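PDB 1GCV: hemoglobin subunit beta from Mustelus griseus, which carries oxygen on its heme from the gills to the peripheral tissues, working as part of a tetramer of two alpha and two beta chains. Local coordinates for residues Val23-Leu28 with Ile52-Val57; Asp70-Phe75 with Ile128-Lys133; Asn39-Lys44 with Leu86-Gly91. All coordinates share one frame; numbering follows the deposited sequence.

From the N terminus, interaction 1 closes first, joining helix 50-66 to helix 20-34 round a loop of 23 residues. Residues 39-44 lie within that loop but pair with 86-91 beyond it, so interaction 3 crosses interaction 1; it joins the loops before helix 50-66 and after helix 76-86 at the heme edge. It is crossed in turn by interaction 2, which sets the short helix 71-74 on the end of helix 114-132. Interactions 1 and 2 follow in series, on opposite sides of the chain's centre. Interactions 1 and 3 both touch the heme and meet where His53 packs on Phe42; interactions 2 and 3 meet where Ser132 packs on Pro90.

Interaction 1 (Val23-Leu28 with Ile52-Val57). With HEM (protoporphyrin IX containing Fe), chain F.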
loop_
_atom_site.group_PDB
_atom_site.type_symbol
_atom_site.label_atom_id
_atom_site.label_comp_id
_atom_site.label_asym_id
_atom_site.label_seq_id
_atom_site.Cartn_x
_atom_site.Cartn_y
_atom_site.Cartn_z
ATOM N N VAL B 23 3.702 -1.307 26.972
ATOM C CA VAL B 23 3.257 -0.666 25.747
ATOM C C VAL B 23 3.154 -1.706 24.637
ATOM O O VAL B 23 2.142 -1.783 23.937
ATOM C CB VAL B 23 4.230 0.447 25.312
ATOM C CG1 VAL B 23 3.871 0.939 23.918
ATOM C CG2 VAL B 23 4.174 1.598 26.301
ATOM N N VAL B 24 4.195 -2.518 24.487
ATOM C CA VAL B 24 4.193 -3.540 23.452
ATOM C C VAL B 24 3.168 -4.642 23.728
ATOM O O VAL B 24 2.602 -5.204 22.792
ATOM C CB VAL B 24 5.606 -4.148 23.265
ATOM C CG1 VAL B 24 5.554 -5.327 22.301
ATOM C CG2 VAL B 24 6.558 -3.079 22.713
ATOM N N THR B 25 2.911 -4.939 25.001
ATOM C CA THR B 25 1.932 -5.969 25.354
ATOM C C THR B 25 0.559 -5.530 24.875
ATOM O O THR B 25 -0.187 -6.312 24.284
ATOM C CB THR B 25 1.843 -6.196 26.883
ATOM O OG1 THR B 25 3.076 -6.749 27.360
ATOM C CG2 THR B 25 0.705 -7.152 27.214
ATOM N N GLN B 26 0.233 -4.271 25.139
ATOM C CA GLN B 26 -1.048 -3.717 24.738
ATOM C C GLN B 26 -1.131 -3.535 23.223
ATOM O O GLN B 26 -2.214 -3.602 22.640
ATOM C CB GLN B 26 -1.278 -2.387 25.453
ATOM C CG GLN B 26 -1.737 -2.573 26.899
ATOM C CD GLN B 26 -1.429 -1.379 27.777
ATOM O OE1 GLN B 26 -1.127 -1.527 28.959
ATOM N NE2 GLN B 26 -1.504 -0.186 27.204
ATOM N N ALA B 27 0.017 -3.323 22.589
ATOM C CA ALA B 27 0.064 -3.137 21.143
ATOM C C ALA B 27 -0.230 -4.452 20.443
ATOM O O ALA B 27 -0.879 -4.471 19.398
ATOM C CB ALA B 27 1.433 -2.609 20.720
ATOM N N LEU B 28 0.251 -5.549 21.024
ATOM C CA LEU B 28 0.024 -6.873 20.457
ATOM C C LEU B 28 -1.458 -7.213 20.552
ATOM O O LEU B 28 -2.064 -7.669 19.584
ATOM C CB LEU B 28 0.854 -7.921 21.205
ATOM C CG LEU B 28 2.269 -8.117 20.658
ATOM C CD1 LEU B 28 3.107 -8.841 21.683
ATOM C CD2 LEU B 28 2.226 -8.900 19.355
ATOM N N ILE B 52 4.771 -12.198 27.596
ATOM C CA ILE B 52 6.082 -12.797 27.378
ATOM C C ILE B 52 6.625 -12.403 26.013
ATOM O O ILE B 52 7.789 -12.012 25.883
ATOM C CB ILE B 52 5.999 -14.347 27.492
ATOM C CG1 ILE B 52 5.640 -14.742 28.933
ATOM C CG2 ILE B 52 7.316 -14.988 27.069
ATOM C CD1 ILE B 52 6.375 -13.937 30.016
ATOM N N HIS B 53 5.766 -12.497 25.004
ATOM C CA HIS B 53 6.135 -12.162 23.634
ATOM C C HIS B 53 6.591 -10.708 23.532
ATOM O O HIS B 53 7.608 -10.408 22.906
ATOM C CB HIS B 53 4.948 -12.406 22.699
ATOM C CG HIS B 53 5.535 -12.518 21.309
ATOM N ND1 HIS B 53 6.568 -13.391 20.988
ATOM C CD2 HIS B 53 5.151 -11.719 20.230
ATOM C CE1 HIS B 53 6.804 -13.109 19.710
ATOM N NE2 HIS B 53 6.032 -12.179 19.247
ATOM N N ALA B 54 5.833 -9.812 24.150
ATOM C CA ALA B 54 6.175 -8.399 24.136
ATOM C C ALA B 54 7.581 -8.210 24.695
ATOM O O ALA B 54 8.371 -7.437 24.158
ATOM C CB ALA B 54 5.174 -7.616 24.968
ATOM N N GLY B 55 7.885 -8.921 25.778
ATOM C CA GLY B 55 9.196 -8.814 26.387
ATOM C C GLY B 55 10.273 -9.239 25.414
ATOM O O GLY B 55 11.342 -8.637 25.360
ATOM N N ILE B 56 9.991 -10.281 24.642
ATOM C CA ILE B 56 10.942 -10.786 23.663
ATOM C C ILE B 56 11.106 -9.795 22.507
ATOM O O ILE B 56 12.197 -9.638 21.956
ATOM C CB ILE B 56 10.479 -12.156 23.115
ATOM C CG1 ILE B 56 10.798 -13.254 24.133
ATOM C CG2 ILE B 56 11.182 -12.472 21.809
ATOM C CD1 ILE B 56 9.798 -14.393 24.149
ATOM N N VAL B 57 10.021 -9.119 22.149
ATOM C CA VAL B 57 10.062 -8.149 21.060
ATOM C C VAL B 57 10.787 -6.873 21.499
ATOM O O VAL B 57 11.591 -6.322 20.743
ATOM C CB VAL B 57 8.633 -7.806 20.584
ATOM C CG1 VAL B 57 8.652 -6.603 19.649
ATOM C CG2 VAL B 57 8.024 -9.015 19.899
HETATM C CHA HEM F . 9.516 -14.538 17.498
HETATM C CHB HEM F . 11.117 -9.955 17.225
HETATM C CHC HEM F . 7.103 -8.758 14.743
HETATM C CHD HEM F . 5.559 -13.357 14.938
HETATM C C1A HEM F . 10.272 -13.370 17.651
HETATM C C2A HEM F . 11.493 -13.272 18.420
HETATM C C3A HEM F . 11.937 -12.000 18.335
HETATM C C4A HEM F . 10.978 -11.288 17.537
HETATM C CMA HEM F . 13.228 -11.437 18.908
HETATM C CAA HEM F . 12.182 -14.368 19.188
HETATM C CBA HEM F . 13.131 -15.064 18.248
HETATM C CGA HEM F . 13.408 -16.485 18.666
HETATM O O1A HEM F . 14.597 -16.847 18.774
HETATM O O2A HEM F . 12.436 -17.242 18.888
HETATM C C1B HEM F . 10.206 -9.254 16.466
HETATM C C2B HEM F . 10.326 -7.833 16.232
HETATM C C3B HEM F . 9.161 -7.456 15.582
HETATM C C4B HEM F . 8.363 -8.691 15.371
HETATM C CMB HEM F . 11.546 -6.970 16.601
HETATM C CAB HEM F . 8.798 -6.136 15.288
HETATM C CBB HEM F . 8.410 -5.693 14.006
HETATM C C1C HEM F . 6.335 -9.926 14.543
HETATM C C2C HEM F . 4.979 -9.957 13.970
HETATM C C3C HEM F . 4.597 -11.272 13.962
HETATM C C4C HEM F . 5.666 -12.022 14.603
HETATM C CMC HEM F . 4.108 -8.770 13.551
HETATM C CAC HEM F . 3.458 -11.840 13.369
HETATM C CBC HEM F . 2.152 -11.340 13.498
HETATM C C1D HEM F . 6.523 -14.065 15.622
HETATM C C2D HEM F . 6.351 -15.446 16.001
HETATM C C3D HEM F . 7.432 -15.772 16.749
HETATM C C4D HEM F . 8.311 -14.612 16.774
HETATM C CMD HEM F . 5.209 -16.362 15.586
HETATM C CAD HEM F . 7.673 -17.094 17.471
HETATM C CBD HEM F . 6.661 -17.310 18.581
HETATM C CGD HEM F . 7.249 -18.030 19.776
HETATM O O1D HEM F . 6.683 -17.883 20.884
HETATM O O2D HEM F . 8.269 -18.737 19.608
HETATM N NA HEM F . 9.961 -12.140 17.076
HETATM N NB HEM F . 9.031 -9.795 15.902
HETATM N NC HEM F . 6.755 -11.211 14.926
HETATM N ND HEM F . 7.736 -13.554 16.070
HETATM FE FE HEM F . 8.505 -11.730 15.770
#
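A chi1 of 173° turns CG1 of Val24 opposite the backbone N and sets this methyl 3.5 Å from CB of Ala54; in Leu28, chi1 of -88° puts CG opposite the carbonyl carbon, and CD1 arrives 4.1 Å from the same Ala54 CB. This is the crossing of the B and E helices of the globin fold, here with segment axes 8.2 Å apart and at 119°. The small Ala54 suits so near an approach: its CA lies 5.0 Å from CA of Thr25. Val24, Thr25 and Leu28 all close on its methyl, and Thr25 OG1 comes to 3.3 Å from Ala54 CB while bonding to the carbonyl of Lys21, a turn earlier in its own helix. No hydrogen bond links 23-28 with 52-57, so apolar packing carries the contact, with Val57 CG1 extending it beside Val24 CG1. Towards the heme, Leu28 crosses His53 at about a right angle and brings CD1 to the edge of the imidazole, near its plane, 3.8 Å from CD2. Leu28 thus backs the distal binding residue as a second-shell neighbour. Beyond it the imidazole reaches the porphyrin, His53 CE1 lying 3.6 Å from heme C4D.

Interaction 2 (Asp70-Phe75 with Ile128-Lys133)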
loop_
_atom_site.group_PDB
_atom_site.type_symbol
_atom_site.label_atom_id
_atom_site.label_comp_id
_atom_site.label_asym_id
_atom_site.label_seq_id
_atom_site.Cartn_x
_atom_site.Cartn_y
_atom_site.Cartn_z
ATOM N N ASP B 70 23.312 0.243 12.532
ATOM C CA ASP B 70 23.524 -1.053 11.893
ATOM C C ASP B 70 22.401 -2.025 12.270
ATOM O O ASP B 70 22.670 -3.154 12.685
ATOM C CB ASP B 70 24.886 -1.674 12.284
ATOM C CG ASP B 70 25.750 -0.748 13.130
ATOM O OD1 ASP B 70 25.707 -0.869 14.379
ATOM O OD2 ASP B 70 26.480 0.087 12.542
ATOM N N VAL B 71 21.148 -1.591 12.128
ATOM C CA VAL B 71 20.016 -2.450 12.470
ATOM C C VAL B 71 19.873 -3.600 11.467
ATOM O O VAL B 71 19.450 -4.694 11.831
ATOM C CB VAL B 71 18.683 -1.646 12.554
ATOM C CG1 VAL B 71 17.516 -2.595 12.802
ATOM C CG2 VAL B 71 18.755 -0.630 13.692
ATOM N N LYS B 72 20.246 -3.356 10.214
ATOM C CA LYS B 72 20.172 -4.381 9.177
ATOM C C LYS B 72 21.081 -5.573 9.480
ATOM O O LYS B 72 20.664 -6.717 9.317
ATOM C CB LYS B 72 20.558 -3.799 7.817
ATOM C CG LYS B 72 19.387 -3.311 6.991
ATOM C CD LYS B 72 19.878 -2.578 5.755
ATOM C CE LYS B 72 19.090 -1.303 5.526
ATOM N NZ LYS B 72 18.446 -1.300 4.186
ATOM N N THR B 73 22.319 -5.308 9.910
ATOM C CA THR B 73 23.275 -6.378 10.228
ATOM C C THR B 73 22.896 -7.090 11.526
ATOM O O THR B 73 23.049 -8.304 11.655
ATOM C CB THR B 73 24.739 -5.847 10.377
ATOM O OG1 THR B 73 24.809 -4.466 10.005
ATOM C CG2 THR B 73 25.683 -6.639 9.494
ATOM N N LEU B 74 22.395 -6.319 12.482
ATOM C CA LEU B 74 21.987 -6.840 13.779
ATOM C C LEU B 74 20.770 -7.768 13.695
ATOM O O LEU B 74 20.685 -8.744 14.436
ATOM C CB LEU B 74 21.684 -5.665 14.715
ATOM C CG LEU B 74 21.112 -5.949 16.104
ATOM C CD1 LEU B 74 22.251 -6.148 17.102
ATOM C CD2 LEU B 74 20.212 -4.797 16.529
ATOM N N PHE B 75 19.838 -7.465 12.791
ATOM C CA PHE B 75 18.615 -8.258 12.631
ATOM C C PHE B 75 18.688 -9.301 11.510
ATOM O O PHE B 75 17.675 -9.909 11.162
ATOM C CB PHE B 75 17.414 -7.331 12.358
ATOM C CG PHE B 75 16.784 -6.739 13.600
ATOM C CD1 PHE B 75 15.642 -5.952 13.497
ATOM C CD2 PHE B 75 17.327 -6.956 14.862
ATOM C CE1 PHE B 75 15.052 -5.388 14.627
ATOM C CE2 PHE B 75 16.743 -6.396 15.999
ATOM C CZ PHE B 75 15.602 -5.610 15.877
ATOM N N ILE B 128 11.360 -2.311 10.262
ATOM C CA ILE B 128 10.580 -3.166 9.354
ATOM C C ILE B 128 11.465 -3.602 8.184
ATOM O O ILE B 128 11.437 -4.753 7.757
ATOM C CB ILE B 128 9.356 -2.411 8.756
ATOM C CG1 ILE B 128 8.391 -1.974 9.862
ATOM C CG2 ILE B 128 8.651 -3.293 7.745
ATOM C CD1 ILE B 128 7.779 -3.103 10.643
ATOM N N ASP B 129 12.245 -2.659 7.667
ATOM C CA ASP B 129 13.149 -2.901 6.551
ATOM C C ASP B 129 14.242 -3.901 6.924
ATOM O O ASP B 129 14.552 -4.801 6.155
ATOM C CB ASP B 129 13.763 -1.567 6.101
ATOM C CG ASP B 129 15.000 -1.746 5.239
ATOM O OD1 ASP B 129 16.117 -1.450 5.723
ATOM O OD2 ASP B 129 14.855 -2.174 4.074
ATOM N N ALA B 130 14.818 -3.749 8.110
ATOM C CA ALA B 130 15.872 -4.646 8.566
ATOM C C ALA B 130 15.349 -6.067 8.757
ATOM O O ALA B 130 15.993 -7.031 8.359
ATOM C CB ALA B 130 16.471 -4.128 9.875
ATOM N N ILE B 131 14.169 -6.194 9.354
ATOM C CA ILE B 131 13.590 -7.509 9.613
ATOM C C ILE B 131 12.921 -8.162 8.392
ATOM O O ILE B 131 12.607 -9.350 8.422
ATOM C CB ILE B 131 12.588 -7.436 10.804
ATOM C CG1 ILE B 131 12.495 -8.800 11.496
ATOM C CG2 ILE B 131 11.223 -6.962 10.325
ATOM C CD1 ILE B 131 11.779 -8.757 12.829
ATOM N N SER B 132 12.731 -7.388 7.323
ATOM C CA SER B 132 12.116 -7.880 6.084
ATOM C C SER B 132 13.180 -8.201 5.036
ATOM O O SER B 132 12.889 -8.803 4.010
ATOM C CB SER B 132 11.165 -6.827 5.497
ATOM O OG SER B 132 9.981 -6.706 6.262
ATOM N N LYS B 133 14.411 -7.791 5.309
ATOM C CA LYS B 133 15.543 -7.991 4.405
ATOM C C LYS B 133 15.820 -9.423 3.927
ATOM O O LYS B 133 15.963 -9.664 2.729
ATOM C CB LYS B 133 16.817 -7.433 5.056
ATOM C CG LYS B 133 17.907 -7.058 4.076
ATOM C CD LYS B 133 17.506 -5.838 3.273
ATOM C CE LYS B 133 18.215 -4.594 3.774
ATOM N NZ LYS B 133 19.700 -4.730 3.674
HETATM O O HOH W 1 18.418 -7.724 7.711
#
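The Phe75 ring takes Ala130 and Ile131 obliquely through its CD1 atom, which lies 4.1 Å from Ala130 CB and 4.3 Å from Ile131 CB. The other flat group, the Asp129 carboxylate, is met at its rim: OD1 of Asp129 accepts from Lys72 NZ through its syn lone pair, the one on the side of OD2, in a salt bridge of 2.8 Å. Lys72 gets there because its chain bends at chi3 (-136°) and chi4, turning the ammonium group towards the helix bearing Asp129. Lys133 runs across Lys72 at about a right angle, its own chain folded at three torsions. The two ammonium nitrogens, Lys72 NZ and Lys133 NZ, are modelled 3.7 Å apart, a repulsion that the Asp129 charge probably eases; the still shorter approaches between these exposed chains are doubtful.

Beneath this polar rim lies Ala130, whose methyl is pressed against Val71 CG1 at 3.5 Å, tighter than usual for two carbons. With so small a side chain at the centre, CA of Lys72 and CA of Ala130 come within 4.4 Å of each other. One water sits between the backbones and donates to both carbonyls, at 2.9 Å from Lys72 O and 2.6 Å from Ala130 O.

The contact fixes the short helix 71-74, in the EF region of the globin fold, against the end of the H helix. Val71 and Phe75 also pack on Ala64 of helix 50-66, while Ile131 reaches the heme pocket, touching the proximal His82 and Leu78 of helix 76-86 as well as Phe93 of helix 93-108.

Interaction 3 (Asn39-Lys44 with Leu86-Gly91); sequences NRYFQK and LHVDPG. With HEM (protoporphyrin IX containing Fe), chain F.
The hydrogen bond between the two loops runs from Asp89 N to Tyr41 OH, 2.9 Å long and nearly straight at 166°. Within 86-91, Gly91 N donates to Asp89 OD2 from above the carboxylate plane (46° out of it), closing an Asx turn. A water donates to Leu86 O and accepts a weak bond from Lys44 NZ.

Apolar contacts run alongside. With CG opposite the carbonyl carbon (chi1 -45°), the Tyr41 ring lies beside Val88: Val88 CG2 stands over one face, offset toward the rim, and on another side Tyr41 CD2 lies 3.4 Å from the heme vinyl carbon CBC. Val88 CG1 reaches heme CAC at 3.5 Å, and Leu86 CD2 packs 3.4 Å from heme CAD. In the globin fold these are the end of the C region with the start of the CD corner, and the FG corner, meeting at the heme edge. A leucine in place of Tyr41 would probably leave Asp89 N without its acceptor and Val88 CG2 without the ring face it packs on.

Of the polar atoms, His87 O is buried with no hydrogen-bond partner, facing the ring edge at Tyr41 CE1 (3.4 Å). Asp89 OD1 instead bonds to Tyr42 and Asn97 of a neighbouring subunit, consistent with the FG-corner contact of deoxyhemoglobin, while Val88 O accepts from the hydroxyl of Tyr135.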
loop_
_atom_site.group_PDB
_atom_site.type_symbol
_atom_site.label_atom_id
_atom_site.label_comp_id
_atom_site.label_asym_id
_atom_site.label_seq_id
_atom_site.Cartn_x
_atom_site.Cartn_y
_atom_site.Cartn_z
ATOM N N ASN B 39 -3.525 -13.302 14.056
ATOM C CA ASN B 39 -3.663 -14.326 15.091
ATOM C C ASN B 39 -3.152 -15.643 14.537
ATOM O O ASN B 39 -2.743 -16.535 15.278
ATOM C CB ASN B 39 -5.130 -14.488 15.488
ATOM C CG ASN B 39 -5.494 -13.673 16.705
ATOM O OD1 ASN B 39 -6.306 -12.748 16.628
ATOM N ND2 ASN B 39 -4.891 -14.007 17.841
ATOM N N ARG B 40 -3.201 -15.743 13.216
ATOM C CA ARG B 40 -2.757 -16.911 12.477
ATOM C C ARG B 40 -1.525 -17.596 13.080
ATOM O O ARG B 40 -1.509 -18.812 13.269
ATOM C CB ARG B 40 -2.455 -16.483 11.039
ATOM C CG ARG B 40 -2.381 -17.602 10.032
ATOM C CD ARG B 40 -1.936 -17.087 8.667
ATOM N NE ARG B 40 -1.395 -18.175 7.863
ATOM C CZ ARG B 40 -0.097 -18.392 7.683
ATOM N NH1 ARG B 40 0.312 -19.411 6.937
ATOM N NH2 ARG B 40 0.793 -17.583 8.241
ATOM N N TYR B 41 -0.499 -16.810 13.387
ATOM C CA TYR B 41 0.757 -17.336 13.924
ATOM C C TYR B 41 0.754 -17.824 15.370
ATOM O O TYR B 41 1.597 -18.637 15.747
ATOM C CB TYR B 41 1.864 -16.286 13.758
ATOM C CG TYR B 41 1.877 -15.641 12.390
ATOM C CD1 TYR B 41 2.441 -16.296 11.298
ATOM C CD2 TYR B 41 1.271 -14.400 12.173
ATOM C CE1 TYR B 41 2.397 -15.743 10.028
ATOM C CE2 TYR B 41 1.221 -13.835 10.900
ATOM C CZ TYR B 41 1.785 -14.516 9.835
ATOM O OH TYR B 41 1.731 -13.983 8.572
ATOM N N PHE B 42 -0.193 -17.354 16.176
ATOM C CA PHE B 42 -0.230 -17.731 17.586
ATOM C C PHE B 42 -1.350 -18.665 18.033
ATOM O O PHE B 42 -1.247 -19.288 19.086
ATOM C CB PHE B 42 -0.254 -16.462 18.444
ATOM C CG PHE B 42 0.784 -15.453 18.046
ATOM C CD1 PHE B 42 0.432 -14.327 17.315
ATOM C CD2 PHE B 42 2.121 -15.647 18.372
ATOM C CE1 PHE B 42 1.396 -13.413 16.913
ATOM C CE2 PHE B 42 3.092 -14.737 17.976
ATOM C CZ PHE B 42 2.727 -13.617 17.244
ATOM N N GLN B 43 -2.416 -18.769 17.248
ATOM C CA GLN B 43 -3.521 -19.641 17.625
ATOM C C GLN B 43 -3.023 -21.076 17.754
ATOM O O GLN B 43 -3.704 -21.926 18.326
ATOM C CB GLN B 43 -4.640 -19.565 16.583
ATOM C CG GLN B 43 -4.232 -20.042 15.202
ATOM C CD GLN B 43 -5.355 -19.934 14.191
ATOM O OE1 GLN B 43 -6.162 -19.004 14.233
ATOM N NE2 GLN B 43 -5.413 -20.890 13.273
ATOM N N LYS B 44 -1.821 -21.325 17.234
ATOM C CA LYS B 44 -1.199 -22.650 17.264
ATOM C C LYS B 44 -0.342 -22.896 18.507
ATOM O O LYS B 44 -0.211 -24.030 18.962
ATOM C CB LYS B 44 -0.339 -22.853 16.009
ATOM C CG LYS B 44 0.607 -21.695 15.684
ATOM C CD LYS B 44 0.634 -21.404 14.182
ATOM C CE LYS B 44 2.061 -21.290 13.639
ATOM N NZ LYS B 44 2.110 -21.149 12.146
ATOM N N LEU B 86 9.499 -19.206 11.067
ATOM C CA LEU B 86 8.144 -18.823 11.439
ATOM C C LEU B 86 7.180 -18.563 10.289
ATOM O O LEU B 86 5.963 -18.637 10.467
ATOM C CB LEU B 86 8.211 -17.590 12.340
ATOM C CG LEU B 86 9.213 -17.760 13.485
ATOM C CD1 LEU B 86 9.650 -16.416 14.027
ATOM C CD2 LEU B 86 8.563 -18.587 14.571
ATOM N N HIS B 87 7.720 -18.257 9.116
ATOM C CA HIS B 87 6.896 -17.971 7.948
ATOM C C HIS B 87 5.897 -16.846 8.214
ATOM O O HIS B 87 4.709 -16.968 7.916
ATOM C CB HIS B 87 6.172 -19.241 7.502
ATOM C CG HIS B 87 7.101 -20.299 7.001
ATOM N ND1 HIS B 87 7.324 -21.475 7.680
ATOM C CD2 HIS B 87 7.919 -20.324 5.922
ATOM C CE1 HIS B 87 8.240 -22.182 7.042
ATOM N NE2 HIS B 87 8.618 -21.505 5.972
ATOM N N VAL B 88 6.391 -15.752 8.785
ATOM C CA VAL B 88 5.560 -14.599 9.079
ATOM C C VAL B 88 5.525 -13.731 7.826
ATOM O O VAL B 88 6.564 -13.433 7.237
ATOM C CB VAL B 88 6.130 -13.772 10.269
ATOM C CG1 VAL B 88 5.304 -12.502 10.484
ATOM C CG2 VAL B 88 6.125 -14.616 11.530
ATOM N N ASP B 89 4.321 -13.354 7.409
ATOM C CA ASP B 89 4.134 -12.505 6.236
ATOM C C ASP B 89 4.714 -11.141 6.622
ATOM O O ASP B 89 4.196 -10.478 7.518
ATOM C CB ASP B 89 2.636 -12.404 5.925
ATOM C CG ASP B 89 2.337 -11.580 4.692
ATOM O OD1 ASP B 89 1.205 -11.686 4.178
ATOM O OD2 ASP B 89 3.217 -10.824 4.236
ATOM N N PRO B 90 5.795 -10.705 5.945
ATOM C CA PRO B 90 6.420 -9.415 6.263
ATOM C C PRO B 90 5.480 -8.224 6.151
ATOM O O PRO B 90 5.767 -7.150 6.684
ATOM C CB PRO B 90 7.592 -9.320 5.281
ATOM C CG PRO B 90 7.248 -10.255 4.185
ATOM C CD PRO B 90 6.469 -11.370 4.819
ATOM N N GLY B 91 4.357 -8.416 5.462
ATOM C CA GLY B 91 3.399 -7.339 5.307
ATOM C C GLY B 91 2.680 -7.068 6.611
ATOM O O GLY B 91 2.014 -6.046 6.767
HETATM C CHA HEM F . 9.516 -14.538 17.498
HETATM C CHB HEM F . 11.117 -9.955 17.225
HETATM C CHC HEM F . 7.103 -8.758 14.743
HETATM C CHD HEM F . 5.559 -13.357 14.938
HETATM C C1A HEM F . 10.272 -13.370 17.651
HETATM C C2A HEM F . 11.493 -13.272 18.420
HETATM C C3A HEM F . 11.937 -12.000 18.335
HETATM C C4A HEM F . 10.978 -11.288 17.537
HETATM C CMA HEM F . 13.228 -11.437 18.908
HETATM C CAA HEM F . 12.182 -14.368 19.188
HETATM C CBA HEM F . 13.131 -15.064 18.248
HETATM C CGA HEM F . 13.408 -16.485 18.666
HETATM O O1A HEM F . 14.597 -16.847 18.774
HETATM O O2A HEM F . 12.436 -17.242 18.888
HETATM C C1B HEM F . 10.206 -9.254 16.466
HETATM C C2B HEM F . 10.326 -7.833 16.232
HETATM C C3B HEM F . 9.161 -7.456 15.582
HETATM C C4B HEM F . 8.363 -8.691 15.371
HETATM C CMB HEM F . 11.546 -6.970 16.601
HETATM C CAB HEM F . 8.798 -6.136 15.288
HETATM C CBB HEM F . 8.410 -5.693 14.006
HETATM C C1C HEM F . 6.335 -9.926 14.543
HETATM C C2C HEM F . 4.979 -9.957 13.970
HETATM C C3C HEM F . 4.597 -11.272 13.962
HETATM C C4C HEM F . 5.666 -12.022 14.603
HETATM C CMC HEM F . 4.108 -8.770 13.551
HETATM C CAC HEM F . 3.458 -11.840 13.369
HETATM C CBC HEM F . 2.152 -11.340 13.498
HETATM C C1D HEM F . 6.523 -14.065 15.622
HETATM C C2D HEM F . 6.351 -15.446 16.001
HETATM C C3D HEM F . 7.432 -15.772 16.749
HETATM C C4D HEM F . 8.311 -14.612 16.774
HETATM C CMD HEM F . 5.209 -16.362 15.586
HETATM C CAD HEM F . 7.673 -17.094 17.471
HETATM C CBD HEM F . 6.661 -17.310 18.581
HETATM C CGD HEM F . 7.249 -18.030 19.776
HETATM O O1D HEM F . 6.683 -17.883 20.884
HETATM O O2D HEM F . 8.269 -18.737 19.608
HETATM N NA HEM F . 9.961 -12.140 17.076
HETATM N NB HEM F . 9.031 -9.795 15.902
HETATM N NC HEM F . 6.755 -11.211 14.926
HETATM N ND HEM F . 7.736 -13.554 16.070
HETATM FE FE HEM F . 8.505 -11.730 15.770
HETATM O O HOH W 2 4.333 -19.388 12.915
#